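Local coordinates for protein SeqA (Vibrio cholerae, PDB 3SK7), which negatively regulates replication initiation, probably by binding pairs of hemimethylated GATC sequences at the origin so that each chromosome initiates once per cell cycle, at residues Thr84-Thr88 against Ser89-Gln93; Asp107-Glu110 against Lys111-Ser115; Ala40-Ser43 against Glu44-Phe48. All blocks are in the same frame, centred on the assembly; numbering follows the deposited sequence.

Contact 1 (Thr84-Thr88 against Ser89-Gln93); sequences TNNNT and SRKQQ
Two amides frame the capped start of helix 88-101: that of Asn86 faces Arg90 and Lys91, and that of Asn87 is the N-cap. Asn86 puts CB, and less closely its amide carbon CG, against Arg90 CG, with CB 3.5 Å from that atom; the two side chains cross at about a right angle with amide and guanidinium planes 46° apart. Asn86 OD1 is used by Lys91 NZ, at 2.8 Å and within the plane of the amide carbonyl, while ND2 turns back to the carbonyl of Ile83. With both polar ends engaged, the rotation of this amide is fixed. In Asn87, with chi1 at 66°, CG sits between the backbone N and the carbonyl carbon, which swings OD1 over the first turn to accept from Arg90 N at 2.9 Å. That donor is tilted 22° from the amide plane. The cap thus occupies an N-H of the first turn, whose carbonyl four residues back belongs to the loop, and the regular pattern takes over at once in the bonds from Lys91 N to Asn87 O and from Gln92 N to Thr88 O.

Lys91 reaches back from the helix to the loop that leaves strand 81-82. Its chain is extended until a bend at the last torsion, and its methylenes pass by Asn86 OD1 and Asn87 O, while Ile24 and Phe27 of helix 23-37 pack on the side chain. The buried lysine therefore ties the loop to the helix through its ammonium group. Besides Asn86 OD1, NZ donates to two waters: one receives it at 2.8 Å from NZ and donates to Thr84 O, and the other joins NZ to Thr88 OG1, which lies 3.1 Å from that water.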
ATOM      1  N   THR A  84      10.096   4.427  -0.110  1.00 10.21           N
ATOM      2  CA  THR A  84      10.432   3.200  -0.806  1.00 11.83           C
ATOM      3  C   THR A  84      11.855   2.750  -0.591  1.00 12.87           C
ATOM      4  O   THR A  84      12.285   1.810  -1.253  1.00 15.24           O
ATOM      5  CB  THR A  84      10.152   3.262  -2.306  1.00 12.48           C
ATOM      6  OG1 THR A  84      11.095   4.125  -2.953  1.00 16.02           O
ATOM      7  CG2 THR A  84       8.765   3.750  -2.592  1.00 15.42           C
ATOM      8  N   ASN A  85      12.553   3.362   0.364  1.00 17.38           N
ATOM      9  CA  ASN A  85      13.908   2.924   0.719  1.00 22.17           C
ATOM     10  C   ASN A  85      13.841   1.705   1.620  1.00 20.22           C
ATOM     11  O   ASN A  85      14.302   1.727   2.765  1.00 26.23           O
ATOM     12  CB  ASN A  85      14.677   4.033   1.456  1.00 27.72           C
ATOM     13  CG  ASN A  85      14.099   4.319   2.851  1.00 30.43           C
ATOM     14  OD1 ASN A  85      12.918   4.092   3.105  1.00 28.90           O
ATOM     15  ND2 ASN A  85      14.937   4.810   3.754  1.00 34.08           N
ATOM     16  N   ASN A  86      13.259   0.634   1.117  1.00 17.68           N
ATOM     17  CA  ASN A  86      13.006  -0.509   1.977  1.00 17.71           C
ATOM     18  C   ASN A  86      12.964  -1.806   1.183  1.00 14.30           C
ATOM     19  O   ASN A  86      12.875  -1.778  -0.036  1.00 15.47           O
ATOM     20  CB  ASN A  86      11.701  -0.327   2.761  1.00 21.95           C
ATOM     21  CG  ASN A  86      10.577   0.257   1.920  1.00 15.73           C
ATOM     22  OD1 ASN A  86      10.321  -0.185   0.799  1.00 15.97           O
ATOM     23  ND2 ASN A  86       9.913   1.270   2.455  1.00 20.03           N
ATOM     24  N   ASN A  87      13.039  -2.920   1.894  1.00 12.01           N
ATOM     25  CA  ASN A  87      13.000  -4.236   1.287  1.00 11.00           C
ATOM     26  C   ASN A  87      11.573  -4.782   1.255  1.00 10.67           C
ATOM     27  O   ASN A  87      10.630  -4.128   1.723  1.00 10.39           O
ATOM     28  CB  ASN A  87      13.978  -5.212   1.978  1.00 12.50           C
ATOM     29  CG  ASN A  87      13.614  -5.522   3.414  1.00 13.65           C
ATOM     30  OD1 ASN A  87      12.559  -5.147   3.906  1.00 14.53           O
ATOM     31  ND2 ASN A  87      14.503  -6.257   4.101  1.00 15.23           N
ATOM     32  N   THR A  88      11.399  -5.967   0.690  1.00 12.20           N
ATOM     33  CA  THR A  88      10.070  -6.529   0.526  1.00 10.77           C
ATOM     34  C   THR A  88       9.449  -6.851   1.868  1.00 11.36           C
ATOM     35  O   THR A  88       8.249  -6.671   2.061  1.00 11.02           O
ATOM     36  CB  THR A  88      10.119  -7.762  -0.370  1.00 13.85           C
ATOM     37  OG1 THR A  88      10.470  -7.333  -1.691  1.00 19.74           O
ATOM     38  CG2 THR A  88       8.767  -8.439  -0.421  1.00 18.41           C
ATOM     39  N   SER A  89      10.247  -7.294   2.826  1.00 12.10           N
ATOM     40  CA  SER A  89       9.706  -7.566   4.157  0.55 12.16           C
ATOM     41  C   SER A  89       9.066  -6.329   4.773  1.00  9.67           C
ATOM     42  O   SER A  89       7.966  -6.385   5.366  1.00 11.54           O
ATOM     43  CB  SER A  89      10.795  -8.112   5.070  0.55 14.91           C
ATOM     44  OG  SER A  89      11.211  -9.381   4.612  0.55 23.30           O
ATOM     45  N   ARG A  90       9.739  -5.201   4.636  1.00  9.26           N
ATOM     46  CA  ARG A  90       9.230  -3.952   5.185  1.00 10.33           C
ATOM     47  C   ARG A  90       7.962  -3.510   4.430  1.00  9.91           C
ATOM     48  O   ARG A  90       6.986  -3.037   5.038  1.00 10.18           O
ATOM     49  CB  ARG A  90      10.304  -2.885   5.086  1.00 13.93           C
ATOM     50  CG  ARG A  90       9.827  -1.521   5.476  1.00 18.56           C
ATOM     51  CD  ARG A  90       9.273  -1.494   6.876  1.00 30.39           C
ATOM     52  NE  ARG A  90      10.233  -2.024   7.834  1.00 34.31           N
ATOM     53  CZ  ARG A  90       9.959  -2.260   9.109  1.00 42.57           C
ATOM     54  NH1 ARG A  90      10.904  -2.755   9.900  1.00 42.28           N
ATOM     55  NH2 ARG A  90       8.738  -2.004   9.577  1.00 47.82           N
ATOM     56  N   LYS A  91       7.968  -3.678   3.111  1.00  8.64           N
ATOM     57  CA  LYS A  91       6.776  -3.363   2.316  1.00  8.68           C
ATOM     58  C   LYS A  91       5.572  -4.205   2.799  1.00  9.61           C
ATOM     59  O   LYS A  91       4.430  -3.708   2.899  1.00  8.11           O
ATOM     60  CB  LYS A  91       7.025  -3.628   0.835  1.00  8.25           C
ATOM     61  CG  LYS A  91       7.890  -2.577   0.162  1.00  8.95           C
ATOM     62  CD  LYS A  91       8.143  -2.962  -1.287  1.00 10.84           C
ATOM     63  CE  LYS A  91       9.031  -1.943  -2.010  1.00 12.54           C
ATOM     64  NZ  LYS A  91      10.444  -1.871  -1.456  1.00 12.95           N
ATOM     65  N   GLN A  92       5.826  -5.482   3.084  1.00  7.02           N
ATOM     66  CA  GLN A  92       4.770  -6.361   3.587  1.00  7.24           C
ATOM     67  C   GLN A  92       4.227  -5.835   4.909  1.00  8.07           C
ATOM     68  O   GLN A  92       3.005  -5.791   5.134  1.00  9.70           O
ATOM     69  CB  GLN A  92       5.316  -7.791   3.737  1.00  9.96           C
ATOM     70  CG  GLN A  92       5.578  -8.489   2.416  1.00 12.06           C
ATOM     71  CD  GLN A  92       6.331  -9.780   2.568  1.00 16.09           C
ATOM     72  OE1 GLN A  92       7.139  -9.961   3.477  1.00 19.16           O
ATOM     73  NE2 GLN A  92       6.106 -10.672   1.640  1.00 23.21           N
ATOM     74  N   GLN A  93       5.130  -5.441   5.802  1.00  9.28           N
ATOM     75  CA  GLN A  93       4.699  -4.937   7.104  1.00  9.24           C
ATOM     76  C   GLN A  93       3.882  -3.668   6.997  1.00  8.40           C
ATOM     77  O   GLN A  93       2.938  -3.456   7.748  1.00  9.79           O
ATOM     78  CB  GLN A  93       5.925  -4.664   7.992  1.00 14.05           C
ATOM     79  CG  GLN A  93       6.668  -5.926   8.374  1.00 22.49           C
ATOM     80  CD  GLN A  93       7.903  -5.661   9.233  1.00 32.68           C
ATOM     81  OE1 GLN A  93       8.466  -4.571   9.203  1.00 37.13           O
ATOM     82  NE2 GLN A  93       8.313  -6.658  10.014  1.00 37.96           N
TER
HETATM   83  O   HOH W   1      11.615  -0.024  -3.156  1.00 22.55           O
HETATM   84  O   HOH W   2      11.354  -4.402  -2.215  1.00 20.37           O

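Contact 2 (Asp107-Glu110 against Lys111-Ser115); sequences DIIE and KVTHS
In the conformer of His114 described here (a second is modelled), Glu110 CG lies over one face of the ring, one helical turn further on. In this conformer the pair makes a CH-pi contact, with CG 3.7 Å from the ring centroid and displaced toward the rim, nearest CE1 and NE2. The carboxylate continues on the same side of the ring, OE2 lying above the plane beyond CE1, 3.3 Å from that atom, and its plane stands at 83° to the ring, so the two flat groups do not stack. Glu110 can reach the ring because its CG is anti to the backbone N (chi1 -179°) and the chain beyond is extended. The carbonyl O of Glu110 lies over the same face, above His114 CG, and accepts from His114 N.

On another side of the helix the contact is apolar. Ile108 CG1 meets Val112 CG2 at 4.1 Å, and the methyl CG2 of Ile109 comes to 4.2 Å from CG2 of Thr113. Both are i to i+4 pairs of an amphipathic helix, 106-114, in this mainly helical domain: Glu110, Lys111 and His114 are exposed, whereas Ile108, Ile109, Val112 and Thr113 are buried. The inner face is held by three helices. Met8 of helix 3-12 touches Ile108 and Val112, Met99 of helix 88-101 touches Ile109 and Val112, and Ile30 of helix 23-37 also reaches Val112.

Backbone bonds set the spacing of these pairs, the one from Thr113 N to Ile109 O being nearly straight at 172°. Near the C-terminal end Val112 O is gripped twice, by Ser115 N and by Ser115 OG at 2.6 Å. On the outer side a water accepts from Lys111 NZ at 3.1 Å and gives a weak bond to Glu110 OE1.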
ATOM      1  N   ASP A 107      -6.945 -13.180   7.004  1.00 11.12           N
ATOM      2  CA  ASP A 107      -6.812 -14.158   5.918  1.00 11.31           C
ATOM      3  C   ASP A 107      -6.410 -13.494   4.584  1.00  9.67           C
ATOM      4  O   ASP A 107      -5.414 -13.870   3.936  1.00 11.17           O
ATOM      5  CB  ASP A 107      -8.134 -14.907   5.759  1.00 13.56           C
ATOM      6  CG  ASP A 107      -8.653 -15.466   7.078  1.00 18.66           C
ATOM      7  OD1 ASP A 107      -8.286 -16.599   7.451  1.00 15.21           O
ATOM      8  OD2 ASP A 107      -9.438 -14.769   7.760  1.00 17.88           O
ATOM      9  N   ILE A 108      -7.188 -12.489   4.196  1.00  8.33           N
ATOM     10  CA  ILE A 108      -6.899 -11.777   2.958  1.00  7.26           C
ATOM     11  C   ILE A 108      -5.605 -10.963   3.099  1.00  9.67           C
ATOM     12  O   ILE A 108      -4.867 -10.810   2.138  1.00  8.58           O
ATOM     13  CB  ILE A 108      -8.063 -10.841   2.527  1.00  9.85           C
ATOM     14  CG1 ILE A 108      -7.832 -10.283   1.125  1.00  9.80           C
ATOM     15  CG2 ILE A 108      -8.248  -9.687   3.509  1.00  9.15           C
ATOM     16  CD1 ILE A 108      -7.623 -11.370   0.047  1.00 11.08           C
ATOM     17  N   ILE A 109      -5.311 -10.489   4.307  1.00  4.92           N
ATOM     18  CA  ILE A 109      -4.100  -9.705   4.508  1.00  6.48           C
ATOM     19  C   ILE A 109      -2.862 -10.571   4.247  1.00  8.28           C
ATOM     20  O   ILE A 109      -1.905 -10.147   3.605  1.00  7.44           O
ATOM     21  CB  ILE A 109      -4.030  -9.107   5.932  1.00  7.11           C
ATOM     22  CG1 ILE A 109      -5.182  -8.138   6.165  1.00  7.52           C
ATOM     23  CG2 ILE A 109      -2.717  -8.422   6.119  1.00  8.10           C
ATOM     24  CD1 ILE A 109      -5.167  -7.494   7.527  1.00  8.34           C
ATOM     25  N   GLU A 110      -2.879 -11.793   4.753  1.00  6.72           N
ATOM     26  CA  GLU A 110      -1.793 -12.729   4.501  1.00  8.84           C
ATOM     27  C   GLU A 110      -1.627 -12.990   3.005  1.00  7.45           C
ATOM     28  O   GLU A 110      -0.494 -12.991   2.500  1.00  9.02           O
ATOM     29  CB  GLU A 110      -2.049 -14.051   5.240  1.00 11.91           C
ATOM     30  CG  GLU A 110      -0.923 -15.088   5.052  1.00 21.46           C
ATOM     31  CD  GLU A 110      -1.254 -16.472   5.586  1.00 33.14           C
ATOM     32  OE1 GLU A 110      -2.445 -16.725   5.888  1.00 37.04           O
ATOM     33  OE2 GLU A 110      -0.318 -17.307   5.690  1.00 37.96           O
ATOM     34  N   LYS A 111      -2.736 -13.207   2.292  1.00  8.69           N
ATOM     35  CA  LYS A 111      -2.596 -13.431   0.846  1.00  7.36           C
ATOM     36  C   LYS A 111      -2.040 -12.222   0.113  1.00  6.49           C
ATOM     37  O   LYS A 111      -1.207 -12.357  -0.786  1.00  8.29           O
ATOM     38  CB  LYS A 111      -3.917 -13.871   0.227  1.00  8.24           C
ATOM     39  CG  LYS A 111      -4.482 -15.129   0.897  1.00 10.60           C
ATOM     40  CD  LYS A 111      -5.830 -15.476   0.386  1.00 14.00           C
ATOM     41  CE  LYS A 111      -6.413 -16.633   1.183  1.00 18.90           C
ATOM     42  NZ  LYS A 111      -5.556 -17.855   1.137  1.00 29.08           N
ATOM     43  N   VAL A 112      -2.494 -11.035   0.497  1.00  6.40           N
ATOM     44  CA  VAL A 112      -2.052  -9.824  -0.178  1.00  5.93           C
ATOM     45  C   VAL A 112      -0.561  -9.548   0.099  1.00  9.11           C
ATOM     46  O   VAL A 112       0.214  -9.268  -0.830  1.00  7.41           O
ATOM     47  CB  VAL A 112      -2.914  -8.616   0.249  1.00  7.12           C
ATOM     48  CG1 VAL A 112      -2.327  -7.306  -0.237  1.00  7.08           C
ATOM     49  CG2 VAL A 112      -4.329  -8.742  -0.286  1.00  8.50           C
ATOM     50  N   THR A 113      -0.151  -9.644   1.359  1.00  7.30           N
ATOM     51  CA  THR A 113       1.245  -9.395   1.679  1.00  7.71           C
ATOM     52  C   THR A 113       2.177 -10.468   1.100  1.00  7.84           C
ATOM     53  O   THR A 113       3.282 -10.148   0.636  1.00  8.80           O
ATOM     54  CB  THR A 113       1.472  -9.262   3.207  1.00  9.97           C
ATOM     55  OG1 THR A 113       1.071 -10.459   3.880  1.00 10.65           O
ATOM     56  CG2 THR A 113       0.739  -8.080   3.766  1.00 10.89           C
ATOM     57  N   HIS A 114       1.737 -11.724   1.095  1.00  7.43           N
ATOM     58  CA  HIS A 114       2.559 -12.770   0.479  0.53  8.97           C
ATOM     59  C   HIS A 114       2.788 -12.553  -1.004  1.00  9.83           C
ATOM     60  O   HIS A 114       3.766 -13.059  -1.553  1.00 14.96           O
ATOM     61  CB  HIS A 114       1.935 -14.146   0.719  0.53 13.67           C
ATOM     62  CG  HIS A 114       2.128 -14.652   2.112  0.53 21.07           C
ATOM     63  ND1 HIS A 114       1.882 -15.964   2.469  0.53 26.70           N
ATOM     64  CD2 HIS A 114       2.541 -14.032   3.243  0.53 26.67           C
ATOM     65  CE1 HIS A 114       2.136 -16.126   3.750  0.53 23.52           C
ATOM     66  NE2 HIS A 114       2.542 -14.965   4.247  0.53 22.97           N
ATOM     67  N   SER A 115       1.924 -11.771  -1.646  1.00  8.61           N
ATOM     68  CA  SER A 115       1.998 -11.565  -3.087  1.00  9.30           C
ATOM     69  C   SER A 115       3.016 -10.515  -3.496  1.00 12.33           C
ATOM     70  O   SER A 115       3.346 -10.392  -4.688  1.00 13.59           O
ATOM     71  CB  SER A 115       0.634 -11.158  -3.636  1.00 10.71           C
ATOM     72  OG  SER A 115       0.381  -9.784  -3.360  1.00 14.18           O
TER
HETATM   73  O   HOH W   3      -3.026 -18.286   2.878  1.00 33.22           O

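Contact 3 (Ala40-Ser43 against Glu44-Phe48); sequences ASFS and EATMF
Ala40 and Glu44 open the contact through a backbone bond, the carbonyl O of Ala40 accepting from Glu44 N at 3.0 Å. Ser41 follows with the same i to i+4 pattern to Ala45 N, and the Ala45 methyl carbon CB rests 3.4 Å from Ser41 O. A water lies within hydrogen-bonding distance of both Ser41 O (2.9 Å) and Glu44 OE1, though it has more acceptors in reach than protons; Glu44 OE2 forms a salt bridge with Arg101 of helix 88-101.

Phe42 carries the main side-chain contact, an i to i+4 packing within helix 39-47. Its CG is anti to the backbone N (chi1 -178°), directing the ring along the helix, where Thr46 CG2 sits over one face in a CH-pi contact, 3.8 Å from the centroid and 18° off the ring normal, shifted toward CZ and CE1. Phe42 joins the helix to Leu31, Leu34 and the nearly perpendicular ring of His35 in helix 23-37, while Thr46 meets Phe56 of strand 56-57 and Val98 of helix 88-101. The carbonyl of Phe42 accepts twice from Thr46, from N at 3.0 Å and from OG1 at 2.9 Å.

Ser43 ends the segment by accepting from Met47 N at 2.9 Å, with a weak second bond from Thr46 N. Met47 CB and CG lie beside the same carbonyl O.

Thr46 is thus split between two environments: the hydroxyl donates to the carbonyl of Phe42, which should lower the cost of burying it, while the methyl faces the Phe42 ring.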
ATOM      1  N   ALA A  40     -11.515   6.993   2.451  1.00 14.10           N
ATOM      2  CA  ALA A  40     -11.564   7.573   3.791  1.00 15.04           C
ATOM      3  C   ALA A  40     -10.817   6.724   4.810  1.00 12.92           C
ATOM      4  O   ALA A  40     -10.036   7.235   5.627  1.00 14.00           O
ATOM      5  CB  ALA A  40     -13.011   7.755   4.239  1.00 15.22           C
ATOM      6  N   SER A  41     -11.060   5.415   4.751  1.00 13.50           N
ATOM      7  CA  SER A  41     -10.405   4.459   5.622  1.00 12.89           C
ATOM      8  C   SER A  41      -8.889   4.418   5.351  1.00  9.41           C
ATOM      9  O   SER A  41      -8.063   4.396   6.267  1.00 10.69           O
ATOM     10  CB  SER A  41     -11.044   3.095   5.399  1.00 20.32           C
ATOM     11  OG  SER A  41     -10.489   2.157   6.261  1.00 26.25           O
ATOM     12  N   PHE A  42      -8.540   4.428   4.069  1.00  8.64           N
ATOM     13  CA  PHE A  42      -7.132   4.434   3.659  1.00 10.02           C
ATOM     14  C   PHE A  42      -6.426   5.684   4.171  1.00  8.46           C
ATOM     15  O   PHE A  42      -5.306   5.602   4.715  1.00  9.45           O
ATOM     16  CB  PHE A  42      -7.008   4.358   2.143  1.00  9.69           C
ATOM     17  CG  PHE A  42      -5.595   4.322   1.652  1.00  8.79           C
ATOM     18  CD1 PHE A  42      -4.926   5.496   1.326  1.00 10.98           C
ATOM     19  CD2 PHE A  42      -4.933   3.115   1.491  1.00  9.34           C
ATOM     20  CE1 PHE A  42      -3.638   5.446   0.870  1.00 10.93           C
ATOM     21  CE2 PHE A  42      -3.643   3.077   1.007  1.00  7.60           C
ATOM     22  CZ  PHE A  42      -3.002   4.229   0.700  1.00  8.73           C
ATOM     23  N   SER A  43      -7.082   6.838   4.004  1.00  8.75           N
ATOM     24  CA  SER A  43      -6.522   8.110   4.450  0.52 11.27           C
ATOM     25  C   SER A  43      -6.244   8.071   5.949  1.00  9.85           C
ATOM     26  O   SER A  43      -5.148   8.461   6.409  1.00 11.63           O
ATOM     27  CB  SER A  43      -7.472   9.261   4.120  0.52 12.26           C
ATOM     28  OG  SER A  43      -6.937  10.504   4.558  0.52 16.58           O
ATOM     29  N   GLU A  44      -7.221   7.605   6.714  1.00  9.31           N
ATOM     30  CA  GLU A  44      -7.042   7.559   8.163  1.00 12.32           C
ATOM     31  C   GLU A  44      -5.871   6.641   8.520  1.00 14.03           C
ATOM     32  O   GLU A  44      -5.055   6.945   9.401  1.00 14.69           O
ATOM     33  CB  GLU A  44      -8.309   7.079   8.887  1.00 15.98           C
ATOM     34  CG  GLU A  44      -8.244   7.283  10.411  1.00 18.35           C
ATOM     35  CD  GLU A  44      -7.464   6.206  11.162  1.00 18.24           C
ATOM     36  OE1 GLU A  44      -7.354   5.039  10.688  1.00 21.84           O
ATOM     37  OE2 GLU A  44      -6.942   6.549  12.251  1.00 23.21           O
ATOM     38  N   ALA A  45      -5.806   5.491   7.852  1.00 10.11           N
ATOM     39  CA  ALA A  45      -4.819   4.485   8.191  1.00 10.80           C
ATOM     40  C   ALA A  45      -3.397   4.883   7.865  1.00 13.16           C
ATOM     41  O   ALA A  45      -2.463   4.426   8.518  1.00 15.98           O
ATOM     42  CB  ALA A  45      -5.169   3.184   7.509  1.00 10.66           C
ATOM     43  N   THR A  46      -3.237   5.701   6.833  1.00 11.20           N
ATOM     44  CA  THR A  46      -1.904   6.099   6.384  1.00 10.26           C
ATOM     45  C   THR A  46      -1.425   7.380   7.021  1.00 14.26           C
ATOM     46  O   THR A  46      -0.227   7.559   7.205  1.00 13.54           O
ATOM     47  CB  THR A  46      -1.855   6.265   4.847  1.00 10.40           C
ATOM     48  OG1 THR A  46      -2.878   7.170   4.412  1.00 11.53           O
ATOM     49  CG2 THR A  46      -2.040   4.917   4.130  1.00 12.40           C
ATOM     50  N   MET A  47      -2.363   8.275   7.343  1.00 14.68           N
ATOM     51  CA  MET A  47      -1.998   9.564   7.934  1.00 18.37           C
ATOM     52  C   MET A  47      -1.887   9.463   9.448  1.00 24.44           C
ATOM     53  O   MET A  47      -1.392  10.370  10.081  1.00 32.40           O
ATOM     54  CB  MET A  47      -3.000  10.652   7.518  1.00 19.86           C
ATOM     55  CG  MET A  47      -3.060  10.925   5.986  1.00 15.39           C
ATOM     56  SD  MET A  47      -1.550  11.578   5.257  1.00 22.00           S
ATOM     57  CE  MET A  47      -0.766  10.103   4.754  1.00 16.07           C
ATOM     58  N   PHE A  48      -2.301   8.332  10.000  1.00 26.18           N
ATOM     59  CA  PHE A  48      -2.270   8.082  11.441  1.00 33.03           C
ATOM     60  C   PHE A  48      -0.861   8.166  12.033  1.00 36.29           C
ATOM     61  O   PHE A  48       0.093   7.629  11.468  1.00 36.52           O
ATOM     62  CB  PHE A  48      -2.864   6.696  11.715  1.00 30.59           C
ATOM     63  CG  PHE A  48      -2.742   6.259  13.137  1.00 38.65           C
ATOM     64  CD1 PHE A  48      -3.410   6.941  14.140  1.00 40.45           C
ATOM     65  CD2 PHE A  48      -1.967   5.162  13.473  1.00 40.11           C
ATOM     66  CE1 PHE A  48      -3.296   6.544  15.465  1.00 40.52           C
ATOM     67  CE2 PHE A  48      -1.846   4.750  14.794  1.00 40.39           C
ATOM     68  CZ  PHE A  48      -2.512   5.442  15.793  1.00 40.38           C
TER
HETATM   69  O   HOH W   4      -8.557   3.381   8.921  1.00 14.99           O

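Each contact is local: contacts 2 and 3 lie within one helix each, contact 1 at the junction of a loop and a helix. Along the chain contact 3 comes first, then contact 1, then contact 2. Contacts 1 and 2 meet directly: Gln92 NE2 lies 3.0 Å from Thr113 O, a probable hydrogen bond between the start of helix 88-101 and the end of helix 106-114, although the centres of the two contacts are about 14 Å apart. Contact 3 stands off from both, with centres 19 Å away and nearest atoms about 10 Å from contact 1 and 11 Å from contact 2. All three pack against helix 23-37, through Lys91, Val112 and Phe42 respectively.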